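Local structure of beta-lactamase-related domain-containing protein (Bacteroides dorei DSM 17855, 5TGF) at residues G24-G29 and F306-Q311; G29-V34 and K43-F48; D51-V56 and C204-D209. The protein is of unknown function but carries the fold of serine beta-lactamases and related penicillin-binding proteins, so it is probably a hydrolase of that family. One frame throughout, in Å; residues are numbered along the deposited sequence.

Overall arrangement
Following the chain from the N terminus, residues 24-29 leave helix 11-22 and enter strand 28-35, which opens contact 1. After this strand the chain turns back into 38-46 as a hairpin, and contact 2, between 29-34 and 43-48, closes the shortest loop. Just beyond it, 51-56 opens contact 3, which closes only at 204-209, after a long excursion of helices and loops without strands. Contact 1 closes last, at 306-311, so contacts 2 and 3 lie in series inside its loop and none of the three cross. Gly29 belongs to both contacts 1 and 2. Ile307 of the six-stranded sheet packs on Val54 of the two-stranded one, as does Phe48, and Leu207 rests on Ala30.

Contact 1 of 3, residues G24-G29 and F306-Q311; sequences GYYPGG and FIAHVQ
Tyr26 lays its ring beside Phe306 and Ala308 where two neighbouring strands of the antiparallel beta-lactamase-type sheet, 28-35 and 302-307, give way to loops. This is the tightly packed part. CB of Ala308 lies over one face of the tyrosine ring, 3.9 Å from its centroid, a CH-pi contact. Phe306 turns an edge toward a face of Tyr26 in a T-shaped pair, with planes at 70°, and its CZ comes within 4.0 Å of Tyr26 CE2. The backbone of His309 and Val310 runs along the edge of the same ring, Val310 N standing 3.4 Å from Tyr26 CE1. Trp20 and Met21 of helix 11-22 add to the packing around Tyr26. Close by, Gly29 CA approaches Ile307 O to 3.1 Å, a close CA-H...O contact between the two backbones.

The outer side is looser and wetter. Gly24, the positive-phi glycine of the Schellman motif that closes helix 11-22, and Pro27 face the exposed Gln311. A nearly straight backbone bond joins Gln311 N to Tyr25 O, and one water bridges Gly24 O and Gln311 O. With CG between backbone N and carbonyl carbon (chi1 52°), the Gln311 chain, extended beyond CG, reaches across until NE2 donates to Gly24 O, 2.7 Å away, from above the carbonyl plane.

Contact 2 of 3, residues G29-V34 and K43-F48; sequences GAICVV and KAYGSF
Lys43 meets Ile31 in a hydrogen-bonded pair of an antiparallel hairpin, its O accepting from Ile31 N at 3.0 Å and its N returning a bond to Ile31 O. Its side chain runs away from the pair, and NZ forms a salt bridge with Asp14. Ala44 follows as the non-hydrogen-bonded partner of Ala30; their CB atoms lie 4.2 Å apart on the same face of the sheet. Tyr45 pairs with Gly29, and here the grip is short: Tyr45 N reaches Gly29 O at 2.7 Å. With CG anti to the carbonyl carbon (chi1 -62°), Tyr45 sets its ring edge against that same Gly29 oxygen, which lies in the ring plane. Tyr45 O accepts twice, from Gly29 N and from Phe48 N, arriving from opposite faces of its carbonyl plane, and so serves both the strand pair and the type II' turn from Tyr45 to Phe48. The turn delivers Phe48 over Gly29, whose CA makes a CH-pi contact 3.9 Å from the ring centroid, while Gly29 N stands 3.4 Å above the Phe48 ring plane, toward its rim. Ile31 and Tyr45 rest against helix 11-22, where Tyr45 OH bonds to Asp14; on the other face Ala30 packs on Leu207 of helix 207-218, and strand 302-307 flanks 28-35.

Contact 3 of 3, residues D51-V56 and C204-D209; sequences DTKVYV and CTTLND
A chi1 of -170° swings Cys204 SG away from its own amide nitrogen, and Tyr55 turns CG anti to its carbonyl carbon (chi1 -72°); the two settings bring the sulfur over the centre of the tyrosine ring. SG lies 4.0 Å from the centroid and only 12° off the ring normal, a sulfur-aromatic contact, while Cys204 CB touches Tyr55 CE1 at 3.6 Å. The Lys53 chain, bent at chi3, brings CE against the same sulfur, its NZ bonding to His185. In the backbone, Val54 and Thr205 form a hydrogen-bonded antiparallel pair, with Val54 N 2.8 Å from Thr205 O. Two residues beyond Val54, CG1 and CG2 of Val56 each lie 3.9 Å from Thr205 CG2.

The loop end is polar. Asn208 ND2 donates to Asp51 OD1 at 2.8 Å from well above the carboxylate plane, the amide and carboxylate planes being steeply turned against each other. A water also donates to this oxygen and is hydrogen-bonded to Thr206 OG1. A second water links Thr52 O to Leu207 N. The arrangement is a short two-stranded antiparallel pairing followed by an N-capped helix, 207-218, Thr206 being the N-cap, its OG1 accepting from Asp209 N.

Contact 1 of 3, residues G24-G29 and F306-Q311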
loop_
_atom_site.group_PDB
_atom_site.type_symbol
_atom_site.label_atom_id
_atom_site.label_comp_id
_atom_site.label_asym_id
_atom_site.label_seq_id
_atom_site.Cartn_x
_atom_site.Cartn_y
_atom_site.Cartn_z
ATOM N N GLY A 24 21.000 13.258 8.115
ATOM C CA GLY A 24 20.925 12.059 8.924
ATOM C C GLY A 24 19.500 11.510 9.134
ATOM O O GLY A 24 19.288 10.671 9.995
ATOM N N TYR A 25 18.530 11.999 8.370
ATOM C CA TYR A 25 17.177 11.460 8.457
ATOM C C TYR A 25 17.128 9.970 8.090
ATOM O O TYR A 25 16.327 9.228 8.655
ATOM C CB TYR A 25 16.222 12.191 7.538
ATOM C CG TYR A 25 16.083 13.694 7.710
ATOM C CD1 TYR A 25 16.250 14.311 8.926
ATOM C CD2 TYR A 25 15.664 14.461 6.635
ATOM C CE1 TYR A 25 16.036 15.682 9.060
ATOM C CE2 TYR A 25 15.505 15.822 6.746
ATOM C CZ TYR A 25 15.651 16.414 7.971
ATOM O OH TYR A 25 15.468 17.770 8.036
ATOM N N TYR A 26 17.877 9.582 7.053
ATOM C CA TYR A 26 18.069 8.175 6.687
ATOM C C TYR A 26 19.567 7.787 6.650
ATOM O O TYR A 26 20.395 8.641 6.317
ATOM C CB TYR A 26 17.511 7.922 5.282
ATOM C CG TYR A 26 16.077 8.331 5.100
ATOM C CD1 TYR A 26 15.055 7.565 5.632
ATOM C CD2 TYR A 26 15.738 9.436 4.333
ATOM C CE1 TYR A 26 13.719 7.896 5.424
ATOM C CE2 TYR A 26 14.413 9.791 4.133
ATOM C CZ TYR A 26 13.406 9.038 4.701
ATOM O OH TYR A 26 12.080 9.389 4.457
ATOM N N PRO A 27 19.901 6.508 6.925
ATOM C CA PRO A 27 21.293 6.057 6.771
ATOM C C PRO A 27 21.633 5.727 5.314
ATOM O O PRO A 27 22.799 5.646 4.946
ATOM C CB PRO A 27 21.349 4.794 7.646
ATOM C CG PRO A 27 19.954 4.281 7.686
ATOM C CD PRO A 27 19.052 5.467 7.531
ATOM N N GLY A 28 20.610 5.547 4.493
ATOM C CA GLY A 28 20.762 5.122 3.120
ATOM C C GLY A 28 19.389 5.143 2.474
ATOM O O GLY A 28 18.383 5.332 3.151
ATOM N N GLY A 29 19.348 4.916 1.173
ATOM C CA GLY A 29 18.104 4.876 0.431
ATOM C C GLY A 29 18.361 4.531 -1.009
ATOM O O GLY A 29 19.520 4.524 -1.455
ATOM N N PHE A 306 10.805 5.204 -4.059
ATOM C CA PHE A 306 11.904 5.533 -3.143
ATOM C C PHE A 306 11.805 4.614 -1.924
ATOM O O PHE A 306 10.741 4.549 -1.237
ATOM C CB PHE A 306 11.813 7.003 -2.710
ATOM C CG PHE A 306 12.747 7.390 -1.603
ATOM C CD1 PHE A 306 14.117 7.582 -1.847
ATOM C CD2 PHE A 306 12.272 7.642 -0.331
ATOM C CE1 PHE A 306 14.965 7.999 -0.821
ATOM C CE2 PHE A 306 13.110 8.030 0.685
ATOM C CZ PHE A 306 14.471 8.184 0.446
ATOM N N ILE A 307 12.910 3.915 -1.630
ATOM C CA ILE A 307 12.958 2.989 -0.496
ATOM C C ILE A 307 14.017 3.453 0.516
ATOM O O ILE A 307 15.134 3.864 0.160
ATOM C CB ILE A 307 13.180 1.535 -0.936
ATOM C CG1 ILE A 307 12.868 0.563 0.193
ATOM C CG2 ILE A 307 14.582 1.329 -1.489
ATOM C CD1 ILE A 307 12.956 -0.904 -0.248
ATOM N N ALA A 308 13.621 3.446 1.787
ATOM C CA ALA A 308 14.405 3.906 2.883
ATOM C C ALA A 308 13.619 3.674 4.174
ATOM O O ALA A 308 12.423 3.367 4.117
ATOM C CB ALA A 308 14.735 5.386 2.728
ATOM N N HIS A 309 14.292 3.819 5.306
ATOM C CA HIS A 309 13.655 3.669 6.625
ATOM C C HIS A 309 14.213 4.760 7.537
ATOM O O HIS A 309 15.389 4.783 7.869
ATOM C CB HIS A 309 13.867 2.273 7.225
ATOM C CG HIS A 309 12.996 1.990 8.416
ATOM N ND1 HIS A 309 13.038 2.750 9.572
ATOM C CD2 HIS A 309 12.005 1.087 8.603
ATOM C CE1 HIS A 309 12.114 2.311 10.417
ATOM N NE2 HIS A 309 11.466 1.322 9.846
ATOM N N VAL A 310 13.351 5.674 7.940
ATOM C CA VAL A 310 13.751 6.831 8.786
ATOM C C VAL A 310 14.430 6.339 10.061
ATOM O O VAL A 310 14.129 5.240 10.594
ATOM C CB VAL A 310 12.508 7.743 9.087
ATOM C CG1 VAL A 310 11.609 7.068 10.128
ATOM C CG2 VAL A 310 12.904 9.146 9.534
ATOM N N GLN A 311 15.398 7.115 10.523
ATOM C CA GLN A 311 15.929 6.912 11.876
ATOM C C GLN A 311 15.374 7.978 12.779
ATOM O O GLN A 311 15.279 9.141 12.388
ATOM C CB GLN A 311 17.463 6.818 11.955
ATOM C CG GLN A 311 18.320 7.898 11.326
ATOM C CD GLN A 311 19.727 7.381 10.878
ATOM O OE1 GLN A 311 20.193 6.293 11.291
ATOM N NE2 GLN A 311 20.412 8.175 10.026
HETATM O O HOH W 1 17.473 11.479 12.197
HETATM O O HOH W 2 17.188 3.919 5.242
#

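Contact 2 of 3, residues G29-V34 and K43-F48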
loop_
_atom_site.group_PDB
_atom_site.type_symbol
_atom_site.label_atom_id
_atom_site.label_comp_id
_atom_site.label_asym_id
_atom_site.label_seq_id
_atom_site.Cartn_x
_atom_site.Cartn_y
_atom_site.Cartn_z
ATOM N N GLY A 29 19.348 4.916 1.173
ATOM C CA GLY A 29 18.104 4.876 0.431
ATOM C C GLY A 29 18.361 4.531 -1.009
ATOM O O GLY A 29 19.520 4.524 -1.455
ATOM N N ALA A 30 17.299 4.326 -1.776
ATOM C CA ALA A 30 17.466 4.117 -3.207
ATOM C C ALA A 30 16.200 4.533 -3.928
ATOM O O ALA A 30 15.092 4.392 -3.392
ATOM C CB ALA A 30 17.789 2.657 -3.531
ATOM N N ILE A 31 16.369 4.979 -5.168
ATOM C CA ILE A 31 15.238 5.361 -5.993
ATOM C C ILE A 31 15.371 4.833 -7.418
ATOM O O ILE A 31 16.499 4.647 -7.936
ATOM C CB ILE A 31 15.072 6.874 -5.980
ATOM C CG1 ILE A 31 13.760 7.250 -6.639
ATOM C CG2 ILE A 31 16.245 7.565 -6.641
ATOM C CD1 ILE A 31 13.248 8.586 -6.195
ATOM N N CYS A 32 14.223 4.554 -8.024
ATOM C CA CYS A 32 14.120 4.255 -9.467
ATOM C C CYS A 32 12.888 4.947 -10.043
ATOM O O CYS A 32 11.805 4.863 -9.445
ATOM C CB CYS A 32 14.058 2.748 -9.692
ATOM S SG CYS A 32 14.019 2.254 -11.450
ATOM N N VAL A 33 13.073 5.683 -11.146
ATOM C CA VAL A 33 11.991 6.389 -11.858
ATOM C C VAL A 33 11.962 5.905 -13.307
ATOM O O VAL A 33 12.997 5.937 -13.998
ATOM C CB VAL A 33 12.180 7.929 -11.844
ATOM C CG1 VAL A 33 11.056 8.616 -12.607
ATOM C CG2 VAL A 33 12.316 8.454 -10.417
ATOM N N VAL A 34 10.799 5.443 -13.754
ATOM C CA VAL A 34 10.634 4.875 -15.071
ATOM C C VAL A 34 9.563 5.658 -15.807
ATOM O O VAL A 34 8.485 5.920 -15.243
ATOM C CB VAL A 34 10.202 3.398 -14.990
ATOM C CG1 VAL A 34 10.077 2.768 -16.377
ATOM C CG2 VAL A 34 11.206 2.607 -14.158
ATOM N N LYS A 43 19.402 5.396 -8.534
ATOM C CA LYS A 43 20.545 5.779 -7.719
ATOM C C LYS A 43 20.369 5.258 -6.313
ATOM O O LYS A 43 19.245 5.269 -5.765
ATOM C CB LYS A 43 20.684 7.290 -7.647
ATOM C CG LYS A 43 21.958 7.742 -6.951
ATOM C CD LYS A 43 22.214 9.226 -7.104
ATOM C CE LYS A 43 23.474 9.613 -6.363
ATOM N NZ LYS A 43 23.669 11.094 -6.353
ATOM N N ALA A 44 21.467 4.788 -5.734
ATOM C CA ALA A 44 21.460 4.361 -4.344
ATOM C C ALA A 44 22.303 5.323 -3.523
ATOM O O ALA A 44 23.239 5.929 -4.030
ATOM C CB ALA A 44 21.961 2.931 -4.235
ATOM N N TYR A 45 21.920 5.519 -2.270
ATOM C CA TYR A 45 22.558 6.483 -1.358
ATOM C C TYR A 45 22.982 5.774 -0.081
ATOM O O TYR A 45 22.383 4.776 0.341
ATOM C CB TYR A 45 21.572 7.594 -0.983
ATOM C CG TYR A 45 21.086 8.438 -2.138
ATOM C CD1 TYR A 45 20.112 7.961 -3.011
ATOM C CD2 TYR A 45 21.600 9.717 -2.371
ATOM C CE1 TYR A 45 19.648 8.726 -4.064
ATOM C CE2 TYR A 45 21.153 10.479 -3.448
ATOM C CZ TYR A 45 20.182 9.978 -4.298
ATOM O OH TYR A 45 19.691 10.710 -5.385
ATOM N N GLY A 46 24.031 6.288 0.548
ATOM C CA GLY A 46 24.544 5.710 1.780
ATOM C C GLY A 46 24.895 4.254 1.597
ATOM O O GLY A 46 25.546 3.896 0.627
ATOM N N SER A 47 24.418 3.417 2.507
ATOM C CA SER A 47 24.740 1.998 2.552
ATOM C C SER A 47 23.990 1.154 1.522
ATOM O O SER A 47 24.347 0.008 1.306
ATOM C CB SER A 47 24.435 1.444 3.972
ATOM O OG SER A 47 23.210 1.992 4.476
ATOM N N PHE A 48 22.962 1.705 0.883
ATOM C CA PHE A 48 21.989 0.895 0.143
ATOM C C PHE A 48 22.476 0.455 -1.234
ATOM O O PHE A 48 23.278 1.131 -1.858
ATOM C CB PHE A 48 20.688 1.702 -0.066
ATOM C CG PHE A 48 19.711 1.587 1.053
ATOM C CD1 PHE A 48 20.123 1.622 2.376
ATOM C CD2 PHE A 48 18.368 1.389 0.775
ATOM C CE1 PHE A 48 19.206 1.531 3.411
ATOM C CE2 PHE A 48 17.454 1.285 1.795
ATOM C CZ PHE A 48 17.873 1.353 3.118
#

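Contact 3 of 3, residues D51-V56 and C204-D209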
loop_
_atom_site.group_PDB
_atom_site.type_symbol
_atom_site.label_atom_id
_atom_site.label_comp_id
_atom_site.label_asym_id
_atom_site.label_seq_id
_atom_site.Cartn_x
_atom_site.Cartn_y
_atom_site.Cartn_z
ATOM N N ASP A 51 19.225 -4.031 -3.950
ATOM C CA ASP A 51 18.867 -5.303 -3.372
ATOM C C ASP A 51 18.847 -5.256 -1.828
ATOM O O ASP A 51 18.669 -6.269 -1.192
ATOM C CB ASP A 51 19.799 -6.402 -3.899
ATOM C CG ASP A 51 19.593 -6.690 -5.398
ATOM O OD1 ASP A 51 18.453 -6.797 -5.898
ATOM O OD2 ASP A 51 20.600 -6.804 -6.097
ATOM N N THR A 52 19.024 -4.083 -1.243
ATOM C CA THR A 52 18.908 -3.916 0.207
ATOM C C THR A 52 17.498 -4.171 0.681
ATOM O O THR A 52 16.570 -3.566 0.172
ATOM C CB THR A 52 19.344 -2.518 0.636
ATOM O OG1 THR A 52 20.719 -2.316 0.288
ATOM C CG2 THR A 52 19.203 -2.316 2.146
ATOM N N LYS A 53 17.321 -5.135 1.584
ATOM C CA LYS A 53 16.007 -5.427 2.097
ATOM C C LYS A 53 15.601 -4.406 3.161
ATOM O O LYS A 53 16.407 -4.076 4.039
ATOM C CB LYS A 53 15.950 -6.849 2.666
ATOM C CG LYS A 53 15.953 -7.902 1.591
ATOM C CD LYS A 53 15.996 -9.297 2.184
ATOM C CE LYS A 53 14.628 -9.723 2.679
ATOM N NZ LYS A 53 14.732 -10.948 3.507
ATOM N N VAL A 54 14.370 -3.904 3.062
ATOM C CA VAL A 54 13.871 -2.887 3.965
ATOM C C VAL A 54 12.449 -3.244 4.371
ATOM O O VAL A 54 11.626 -3.657 3.532
ATOM C CB VAL A 54 13.876 -1.487 3.301
ATOM C CG1 VAL A 54 13.438 -0.435 4.303
ATOM C CG2 VAL A 54 15.240 -1.109 2.746
ATOM N N TYR A 55 12.142 -3.051 5.650
ATOM C CA TYR A 55 10.745 -3.097 6.120
ATOM C C TYR A 55 10.022 -1.800 5.753
ATOM O O TYR A 55 10.389 -0.736 6.228
ATOM C CB TYR A 55 10.709 -3.296 7.621
ATOM C CG TYR A 55 11.108 -4.698 8.006
ATOM C CD1 TYR A 55 10.204 -5.736 7.866
ATOM C CD2 TYR A 55 12.408 -4.990 8.439
ATOM C CE1 TYR A 55 10.584 -7.055 8.109
ATOM C CE2 TYR A 55 12.791 -6.314 8.716
ATOM C CZ TYR A 55 11.887 -7.322 8.500
ATOM O OH TYR A 55 12.192 -8.640 8.778
ATOM N N VAL A 56 9.072 -1.890 4.834
ATOM C CA VAL A 56 8.484 -0.672 4.198
ATOM C C VAL A 56 7.088 -0.322 4.703
ATOM O O VAL A 56 6.426 0.635 4.211
ATOM C CB VAL A 56 8.429 -0.804 2.668
ATOM C CG1 VAL A 56 9.848 -0.920 2.117
ATOM C CG2 VAL A 56 7.571 -1.969 2.227
ATOM N N CYS A 204 8.491 -6.737 3.879
ATOM C CA CYS A 204 9.917 -6.515 3.692
ATOM C C CYS A 204 10.210 -6.699 2.193
ATOM O O CYS A 204 9.778 -7.693 1.622
ATOM C CB CYS A 204 10.687 -7.543 4.510
ATOM S SG CYS A 204 12.465 -7.222 4.618
ATOM N N THR A 205 10.885 -5.727 1.569
ATOM C CA THR A 205 11.132 -5.761 0.133
ATOM C C THR A 205 12.413 -4.997 -0.251
ATOM O O THR A 205 13.193 -4.607 0.590
ATOM C CB THR A 205 9.899 -5.267 -0.641
ATOM O OG1 THR A 205 9.972 -5.653 -2.027
ATOM C CG2 THR A 205 9.707 -3.786 -0.519
ATOM N N THR A 206 12.655 -4.899 -1.545
ATOM C CA THR A 206 13.826 -4.183 -2.063
ATOM C C THR A 206 13.350 -3.224 -3.138
ATOM O O THR A 206 12.245 -3.377 -3.669
ATOM C CB THR A 206 14.836 -5.166 -2.670
ATOM O OG1 THR A 206 14.225 -5.850 -3.768
ATOM C CG2 THR A 206 15.280 -6.219 -1.654
ATOM N N LEU A 207 14.222 -2.311 -3.548
ATOM C CA LEU A 207 13.935 -1.459 -4.682
ATOM C C LEU A 207 13.651 -2.288 -5.940
ATOM O O LEU A 207 12.627 -2.044 -6.602
ATOM C CB LEU A 207 15.089 -0.513 -4.967
ATOM C CG LEU A 207 14.910 0.381 -6.211
ATOM C CD1 LEU A 207 13.778 1.375 -5.967
ATOM C CD2 LEU A 207 16.191 1.086 -6.625
ATOM N N ASN A 208 14.504 -3.291 -6.229
ATOM C CA ASN A 208 14.375 -4.069 -7.461
ATOM C C ASN A 208 13.090 -4.884 -7.460
ATOM O O ASN A 208 12.391 -4.904 -8.459
ATOM C CB ASN A 208 15.600 -4.979 -7.687
ATOM C CG ASN A 208 16.858 -4.193 -8.028
ATOM O OD1 ASN A 208 16.788 -3.041 -8.479
ATOM N ND2 ASN A 208 18.027 -4.790 -7.757
ATOM N N ASP A 209 12.741 -5.490 -6.323
ATOM C CA ASP A 209 11.503 -6.242 -6.218
ATOM C C ASP A 209 10.281 -5.353 -6.433
ATOM O O ASP A 209 9.392 -5.697 -7.212
ATOM C CB ASP A 209 11.397 -6.948 -4.876
ATOM C CG ASP A 209 12.162 -8.251 -4.842
ATOM O OD1 ASP A 209 12.939 -8.558 -5.800
ATOM O OD2 ASP A 209 11.958 -8.970 -3.848
HETATM O O HOH W 3 15.974 -7.569 -4.860
HETATM O O HOH W 4 16.683 -1.647 -2.006
#